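Local coordinates for glyoxalase family protein (Bacillus cereus, PDB 1ZSW), which is of unknown function but binds a zinc ion and belongs to the glyoxalase/bleomycin resistance/dioxygenase superfamily, whose members are commonly metal-dependent enzymes, at residues 116-119 with 120-123; 171-174 with 175-178; 45-49 with 50-54. One frame throughout, in Å; residues are numbered along the deposited sequence.

Contacts 1 and 3 are turns within helices 112-124 and 41-51 of one glyoxalase family unit, while contact 2 folds part of the loop leading from strand 150-155 to strand 180-188. Contact 3 is the most buried, built on aromatic and leucine packing round an irregular helix end. Contacts 1 and 2 are only partly buried: contact 1 has regular helix bonds, with W118 and F122 inward and charged groups outward, and contact 2 relies on main-chain carbonyls held by short-range bonds. W118 bonds H176 O and Y117 stacks on the H176 ring, joining contacts 1 and 2. R121 binds carbonyls of contact 3, and contacts 2 and 3 also touch directly, I178 on L54.

Contact 1. Residues 116-119 with 120-123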
loop_
_atom_site.group_PDB
_atom_site.type_symbol
_atom_site.label_atom_id
_atom_site.label_comp_id
_atom_site.label_asym_id
_atom_site.label_seq_id
_atom_site.Cartn_x
_atom_site.Cartn_y
_atom_site.Cartn_z
ATOM N N HIS A 116 4.054 -9.917 20.482
ATOM C CA HIS A 116 3.391 -10.178 21.758
ATOM C C HIS A 116 2.657 -8.953 22.261
ATOM O O HIS A 116 1.522 -9.061 22.736
ATOM C CB HIS A 116 4.397 -10.714 22.788
ATOM C CG HIS A 116 4.895 -12.088 22.457
ATOM N ND1 HIS A 116 4.149 -13.223 22.689
ATOM C CD2 HIS A 116 6.045 -12.506 21.880
ATOM C CE1 HIS A 116 4.820 -14.281 22.274
ATOM N NE2 HIS A 116 5.977 -13.875 21.783
ATOM N N TYR A 117 3.288 -7.781 22.102
ATOM C CA TYR A 117 2.627 -6.520 22.388
ATOM C C TYR A 117 1.313 -6.384 21.604
ATOM O O TYR A 117 0.248 -6.057 22.143
ATOM C CB TYR A 117 3.571 -5.335 22.079
ATOM C CG TYR A 117 2.831 -4.030 22.128
ATOM C CD1 TYR A 117 2.177 -3.531 20.992
ATOM C CD2 TYR A 117 2.739 -3.300 23.315
ATOM C CE1 TYR A 117 1.457 -2.353 21.039
ATOM C CE2 TYR A 117 2.030 -2.118 23.373
ATOM C CZ TYR A 117 1.399 -1.632 22.231
ATOM O OH TYR A 117 0.667 -0.484 22.309
ATOM N N TRP A 118 1.390 -6.647 20.296
ATOM C CA TRP A 118 0.221 -6.580 19.432
ATOM C C TRP A 118 -0.887 -7.573 19.713
ATOM O O TRP A 118 -2.071 -7.231 19.678
ATOM C CB TRP A 118 0.679 -6.614 17.960
ATOM C CG TRP A 118 1.226 -5.221 17.577
ATOM C CD1 TRP A 118 2.508 -4.878 17.331
ATOM C CD2 TRP A 118 0.439 -4.054 17.402
ATOM N NE1 TRP A 118 2.584 -3.503 17.061
ATOM C CE2 TRP A 118 1.320 -2.998 17.085
ATOM C CE3 TRP A 118 -0.932 -3.786 17.533
ATOM C CZ2 TRP A 118 0.861 -1.676 16.860
ATOM C CZ3 TRP A 118 -1.401 -2.475 17.290
ATOM C CH2 TRP A 118 -0.480 -1.441 16.994
ATOM N N LYS A 119 -0.507 -8.812 20.035
ATOM C CA LYS A 119 -1.491 -9.804 20.437
ATOM C C LYS A 119 -2.292 -9.299 21.638
ATOM O O LYS A 119 -3.520 -9.354 21.619
ATOM C CB LYS A 119 -0.822 -11.158 20.748
ATOM C CG LYS A 119 -1.842 -12.280 20.943
ATOM C CD LYS A 119 -1.350 -13.591 20.373
ATOM C CE LYS A 119 -2.532 -14.512 20.054
ATOM N NZ LYS A 119 -3.356 -14.802 21.267
ATOM N N GLU A 120 -1.619 -8.797 22.676
ATOM C CA GLU A 120 -2.371 -8.267 23.831
ATOM C C GLU A 120 -3.253 -7.080 23.453
ATOM O O GLU A 120 -4.415 -6.997 23.867
ATOM C CB GLU A 120 -1.461 -7.939 25.022
ATOM C CG GLU A 120 -2.131 -7.104 26.142
ATOM C CD GLU A 120 -3.357 -7.761 26.778
ATOM O OE1 GLU A 120 -3.372 -9.003 26.960
ATOM O OE2 GLU A 120 -4.306 -7.017 27.115
ATOM N N ARG A 121 -2.717 -6.174 22.634
ATOM C CA ARG A 121 -3.490 -5.012 22.208
ATOM C C ARG A 121 -4.747 -5.387 21.412
ATOM O O ARG A 121 -5.806 -4.798 21.583
ATOM C CB ARG A 121 -2.594 -4.072 21.381
ATOM C CG ARG A 121 -3.251 -2.712 21.095
ATOM C CD ARG A 121 -2.196 -1.683 20.661
ATOM N NE ARG A 121 -2.845 -0.384 20.422
ATOM C CZ ARG A 121 -3.070 0.522 21.366
ATOM N NH1 ARG A 121 -3.670 1.667 21.055
ATOM N NH2 ARG A 121 -2.710 0.271 22.632
ATOM N N PHE A 122 -4.615 -6.381 20.536
ATOM C CA PHE A 122 -5.737 -6.872 19.766
ATOM C C PHE A 122 -6.799 -7.507 20.675
ATOM O O PHE A 122 -8.003 -7.357 20.425
ATOM C CB PHE A 122 -5.255 -7.882 18.709
ATOM C CG PHE A 122 -4.508 -7.252 17.536
ATOM C CD1 PHE A 122 -3.683 -8.028 16.730
ATOM C CD2 PHE A 122 -4.647 -5.890 17.239
ATOM C CE1 PHE A 122 -2.980 -7.479 15.626
ATOM C CE2 PHE A 122 -3.954 -5.323 16.147
ATOM C CZ PHE A 122 -3.128 -6.115 15.342
ATOM N N GLU A 123 -6.350 -8.212 21.715
ATOM C CA GLU A 123 -7.272 -8.789 22.699
ATOM C C GLU A 123 -8.050 -7.649 23.352
ATOM O O GLU A 123 -9.286 -7.644 23.372
ATOM C CB GLU A 123 -6.507 -9.587 23.763
ATOM C CG GLU A 123 -5.867 -10.889 23.266
ATOM C CD GLU A 123 -4.864 -11.469 24.257
ATOM O OE1 GLU A 123 -4.808 -10.984 25.409
ATOM O OE2 GLU A 123 -4.121 -12.398 23.879
HETATM O O HOH W 1 -5.599 -13.849 21.656
#
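H116 O accepts E120 N at 3.2 Å, and Y117, W118 and K119 repeat this i to i+4 pattern along helix 112-124. Y117 lies alongside R121, its ring plane only 8° from that of the guanidinium, with Y117 CE1 3.7 Å from R121 CD. The W118 indole is turned 89° to the guanidinium; its CZ3 lies at the guanidinium edge, near that plane, and 3.6 Å from R121 CD. The R121 chain, with CG anti to the backbone N (chi1 -170°) and extended to NE, passes beside both aromatics. W118 also slants across F122, W118 CE3 to F122 CE2 3.7 Å, while W118 O sits over one face of the F122 ring and W118 NE1 bonds H176 O. K119 NZ to E123 OE2 is a long salt bridge of 3.6 Å, doubtful because E123 has two conformers. A water bridges the pair, and E131 gives NZ a second carboxylate. Chemically, buried W118 and F122 pack on L141 and L153 of strands 138-144 and 150-155, Y117 and R121 lie at the margin, and K119 and E123 carry charge on the more exposed side. R121 bonds V51 O and N50 O of helix 41-51, which probably offsets its charge in part.

Contact 2. Residues 171-174 with 175-178; sequences EVPA and KHQI
Three bonds fold this short piece of chain, and Q177 makes two of them. Its side-chain NE2 reaches back to V172 O at 3.1 Å, bent to 150° at the hydrogen and approaching from off the carbonyl plane. The other end of the same amide is held too, since OE1 accepts W167 N, so the rotation of the group is fixed from both sides. In the main chain, H176 N bonds P173 O at 3.0 Å and Q177 N bonds A174 O at 3.2 Å, both spanning three residues as in a 3-10 turn. Each of these donors stands above the carbonyl plane and off the lone pairs, most markedly at A174 O, where it is 67° out. A174 O also receives a hydrogen from a water 2.8 Å away, and that water gives its other one to Q177 O, bridging the two carbonyls.

Packing fills in around this frame. With CG beside the backbone N (chi1 -82°), Q177 brings that carbon against V172, which it crosses obliquely, V172 CG1 to Q177 CG 3.8 Å; beyond CG its chain runs out straight. P173 CG touches H176 CD2 at 4.1 Å. The H176 ring has K175 CG 3.7 Å above the centre of one face. V172 leans on W118 of helix 112-124.

The result is a loop whose carbonyls are tied within a few residues of chain: that of V172 by the Q177 side chain, those of P173 and A174 by main-chain N-H groups. H176 has K175 CG over one face, Y117 of helix 112-124 stacked on the other, and ND1 bonded to S114 OG at the ring edge, which should fix its orientation against that helix.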
loop_
_atom_site.group_PDB
_atom_site.type_symbol
_atom_site.label_atom_id
_atom_site.label_comp_id
_atom_site.label_asym_id
_atom_site.label_seq_id
_atom_site.Cartn_x
_atom_site.Cartn_y
_atom_site.Cartn_z
ATOM N N GLU A 171 -0.431 6.185 20.195
ATOM C CA GLU A 171 -0.748 5.400 21.384
ATOM C C GLU A 171 0.222 4.255 21.655
ATOM O O GLU A 171 0.248 3.706 22.769
ATOM C CB GLU A 171 -2.154 4.809 21.271
ATOM C CG GLU A 171 -3.282 5.827 21.241
ATOM C CD GLU A 171 -3.451 6.527 22.561
ATOM O OE1 GLU A 171 -3.519 7.777 22.577
ATOM O OE2 GLU A 171 -3.519 5.834 23.589
ATOM N N VAL A 172 1.005 3.886 20.634
ATOM C CA VAL A 172 1.880 2.711 20.664
ATOM C C VAL A 172 3.329 3.098 20.939
ATOM O O VAL A 172 3.838 4.087 20.371
ATOM C CB VAL A 172 1.799 1.972 19.271
ATOM C CG1 VAL A 172 2.701 0.734 19.215
ATOM C CG2 VAL A 172 0.367 1.588 19.004
ATOM N N PRO A 173 4.018 2.340 21.838
ATOM C CA PRO A 173 5.421 2.643 22.101
ATOM C C PRO A 173 6.243 2.622 20.817
ATOM O O PRO A 173 5.995 1.771 19.956
ATOM C CB PRO A 173 5.878 1.474 22.991
ATOM C CG PRO A 173 4.696 0.880 23.546
ATOM C CD PRO A 173 3.525 1.200 22.617
ATOM N N ALA A 174 7.201 3.540 20.673
ATOM C CA ALA A 174 8.020 3.588 19.469
ATOM C C ALA A 174 8.545 2.208 19.058
ATOM O O ALA A 174 8.523 1.862 17.873
ATOM C CB ALA A 174 9.185 4.524 19.644
ATOM N N LYS A 175 9.027 1.436 20.030
ATOM C CA LYS A 175 9.751 0.206 19.688
ATOM C C LYS A 175 8.852 -0.914 19.164
ATOM O O LYS A 175 9.372 -1.940 18.691
ATOM C CB LYS A 175 10.562 -0.292 20.883
ATOM C CG LYS A 175 9.702 -0.834 22.003
ATOM C CD LYS A 175 10.568 -0.944 23.253
ATOM C CE LYS A 175 10.379 -2.239 23.938
ATOM N NZ LYS A 175 11.284 -2.322 25.149
ATOM N N HIS A 176 7.529 -0.729 19.253
ATOM C CA HIS A 176 6.563 -1.716 18.743
ATOM C C HIS A 176 5.709 -1.171 17.604
ATOM O O HIS A 176 4.820 -1.857 17.118
ATOM C CB HIS A 176 5.633 -2.209 19.838
ATOM C CG HIS A 176 6.350 -2.873 20.971
ATOM N ND1 HIS A 176 7.400 -3.746 20.776
ATOM C CD2 HIS A 176 6.191 -2.765 22.313
ATOM C CE1 HIS A 176 7.860 -4.150 21.955
ATOM N NE2 HIS A 176 7.125 -3.585 22.899
ATOM N N GLN A 177 5.944 0.073 17.216
ATOM C CA GLN A 177 5.082 0.672 16.190
ATOM C C GLN A 177 5.250 -0.071 14.880
ATOM O O GLN A 177 6.357 -0.517 14.525
ATOM C CB GLN A 177 5.434 2.145 15.938
ATOM C CG GLN A 177 4.795 3.057 16.982
ATOM C CD GLN A 177 5.085 4.533 16.754
ATOM O OE1 GLN A 177 5.201 5.001 15.619
ATOM N NE2 GLN A 177 5.217 5.282 17.857
ATOM N N ILE A 178 4.148 -0.089 14.154
ATOM C CA ILE A 178 4.179 -0.480 12.744
ATOM C C ILE A 178 5.192 0.395 12.018
ATOM O O ILE A 178 5.142 1.640 12.130
ATOM C CB ILE A 178 2.774 -0.359 12.126
ATOM C CG1 ILE A 178 1.890 -1.510 12.659
ATOM C CG2 ILE A 178 2.877 -0.489 10.599
ATOM C CD1 ILE A 178 0.442 -1.233 12.586
HETATM O O HOH W 2 8.723 0.764 15.325
#

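Contact 3. Residues 45-49 with 50-54; sequences NHFYK and NVLGL
F47, Y48 and L52 form the apolar heart of this turn at the end of helix 41-51, which links strands 31-38 and 55-62 of one sheet. L52 CD1 lies 3.7 Å from Y48 CD2, the two side chains running side by side, while L52 CG meets F47 CE2 at 3.9 Å from a slanting direction. The aromatics bear on each other as well, with F47 CD2 above the Y48 ring and offset toward its rim. F47 reaches there because its CG is anti to the backbone N (chi1 -169°). L54 CD1 comes near the plane of the Y48 ring at its edge, V51 CB rests more loosely against F47, and H46 NE2 and CD2 rest on V51 CG2. W118 and F122 of helix 112-124 and F143 of strand 138-144 also touch L52. The L54 side chain lies about 11 Å from that of the zinc ligand H33.

Outward from there the backbone widens. V51 N bonds H46 O at 3.1 Å and L52 N bonds F47 O at 2.9 Å, each one residue beyond the usual helical step, in a pi-type turn. The i+4 bonds of N50 N to H46 O and of V51 N to F47 O are weak. G53, with positive phi of 78°, turns the chain away; its N makes a weak bond to K49 O (3.0 Å), and L54 N then reaches Y48 O at 3.1 Å in the carbonyl plane. A CH...O contact from K49 CA to L54 O adds a second tie.

At the polar edge, K49 NZ pairs with E337, and Y48 OH bonds D145.

Chemically, H46 O and F47 O take amides five residues on and Y48 O one six residues on, while Y48, V51, L52 and L54 are buried beside them.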
loop_
_atom_site.group_PDB
_atom_site.type_symbol
_atom_site.label_atom_id
_atom_site.label_comp_id
_atom_site.label_asym_id
_atom_site.label_seq_id
_atom_site.Cartn_x
_atom_site.Cartn_y
_atom_site.Cartn_z
ATOM N N ASN A 45 -11.023 5.665 10.988
ATOM C CA ASN A 45 -10.103 6.505 11.731
ATOM C C ASN A 45 -9.781 5.923 13.109
ATOM O O ASN A 45 -8.628 5.882 13.490
ATOM C CB ASN A 45 -10.692 7.922 11.848
ATOM C CG ASN A 45 -9.802 8.888 12.643
ATOM O OD1 ASN A 45 -10.172 9.308 13.750
ATOM N ND2 ASN A 45 -8.646 9.244 12.091
ATOM N N HIS A 46 -10.797 5.432 13.816
ATOM C CA HIS A 46 -10.536 4.879 15.117
ATOM C C HIS A 46 -9.584 3.683 14.987
ATOM O O HIS A 46 -8.600 3.576 15.712
ATOM C CB HIS A 46 -11.817 4.481 15.847
ATOM C CG HIS A 46 -11.539 3.860 17.179
ATOM N ND1 HIS A 46 -11.132 4.600 18.269
ATOM C CD2 HIS A 46 -11.545 2.563 17.577
ATOM C CE1 HIS A 46 -10.917 3.786 19.290
ATOM N NE2 HIS A 46 -11.167 2.548 18.898
ATOM N N PHE A 47 -9.828 2.807 14.022
ATOM C CA PHE A 47 -8.993 1.625 13.924
ATOM C C PHE A 47 -7.556 1.907 13.539
ATOM O O PHE A 47 -6.614 1.412 14.198
ATOM C CB PHE A 47 -9.603 0.637 12.915
ATOM C CG PHE A 47 -8.944 -0.701 12.942
ATOM C CD1 PHE A 47 -9.257 -1.629 13.931
ATOM C CD2 PHE A 47 -7.994 -1.031 11.997
ATOM C CE1 PHE A 47 -8.638 -2.876 13.947
ATOM C CE2 PHE A 47 -7.366 -2.278 11.992
ATOM C CZ PHE A 47 -7.700 -3.213 12.971
ATOM N N TYR A 48 -7.359 2.712 12.478
ATOM C CA TYR A 48 -5.986 2.876 11.948
ATOM C C TYR A 48 -5.137 3.831 12.778
ATOM O O TYR A 48 -3.932 3.661 12.894
ATOM C CB TYR A 48 -5.997 3.215 10.417
ATOM C CG TYR A 48 -6.453 1.971 9.710
ATOM C CD1 TYR A 48 -7.809 1.750 9.476
ATOM C CD2 TYR A 48 -5.545 0.956 9.447
ATOM C CE1 TYR A 48 -8.276 0.514 8.917
ATOM C CE2 TYR A 48 -5.982 -0.259 8.887
ATOM C CZ TYR A 48 -7.337 -0.462 8.646
ATOM O OH TYR A 48 -7.744 -1.695 8.122
ATOM N N LYS A 49 -5.781 4.812 13.390
ATOM C CA LYS A 49 -5.069 5.778 14.223
ATOM C C LYS A 49 -5.046 5.330 15.675
ATOM O O LYS A 49 -3.988 5.157 16.240
ATOM C CB LYS A 49 -5.691 7.168 14.072
ATOM C CG LYS A 49 -5.003 8.236 14.916
ATOM C CD LYS A 49 -5.558 9.630 14.600
ATOM C CE LYS A 49 -7.009 9.735 15.016
ATOM N NZ LYS A 49 -7.189 9.797 16.503
ATOM N N ASN A 50 -6.206 5.096 16.270
ATOM C CA ASN A 50 -6.216 4.781 17.711
ATOM C C ASN A 50 -5.764 3.368 18.049
ATOM O O ASN A 50 -4.992 3.181 18.986
ATOM C CB ASN A 50 -7.571 5.122 18.329
ATOM C CG ASN A 50 -7.880 6.605 18.214
ATOM O OD1 ASN A 50 -8.921 6.999 17.706
ATOM N ND2 ASN A 50 -6.923 7.436 18.622
ATOM N N VAL A 51 -6.198 2.380 17.270
ATOM C CA VAL A 51 -5.851 0.986 17.605
ATOM C C VAL A 51 -4.484 0.647 17.043
ATOM O O VAL A 51 -3.593 0.188 17.751
ATOM C CB VAL A 51 -6.934 -0.013 17.149
ATOM C CG1 VAL A 51 -6.529 -1.468 17.491
ATOM C CG2 VAL A 51 -8.313 0.352 17.768
ATOM N N LEU A 52 -4.278 0.902 15.751
ATOM C CA LEU A 52 -2.991 0.575 15.133
ATOM C C LEU A 52 -1.861 1.596 15.376
ATOM O O LEU A 52 -0.673 1.336 15.115
ATOM C CB LEU A 52 -3.199 0.372 13.615
ATOM C CG LEU A 52 -3.979 -0.852 13.180
ATOM C CD1 LEU A 52 -3.537 -1.094 11.712
ATOM C CD2 LEU A 52 -3.657 -2.057 14.062
ATOM N N GLY A 53 -2.253 2.775 15.868
ATOM C CA GLY A 53 -1.272 3.767 16.275
ATOM C C GLY A 53 -0.623 4.570 15.162
ATOM O O GLY A 53 0.402 5.198 15.398
ATOM N N LEU A 54 -1.150 4.462 13.929
ATOM C CA LEU A 54 -0.558 5.148 12.779
ATOM C C LEU A 54 -0.966 6.617 12.862
ATOM O O LEU A 54 -1.977 6.942 13.504
ATOM C CB LEU A 54 -1.069 4.582 11.447
ATOM C CG LEU A 54 -0.784 3.087 11.279
ATOM C CD1 LEU A 54 -1.465 2.668 9.984
ATOM C CD2 LEU A 54 0.670 2.801 11.159
#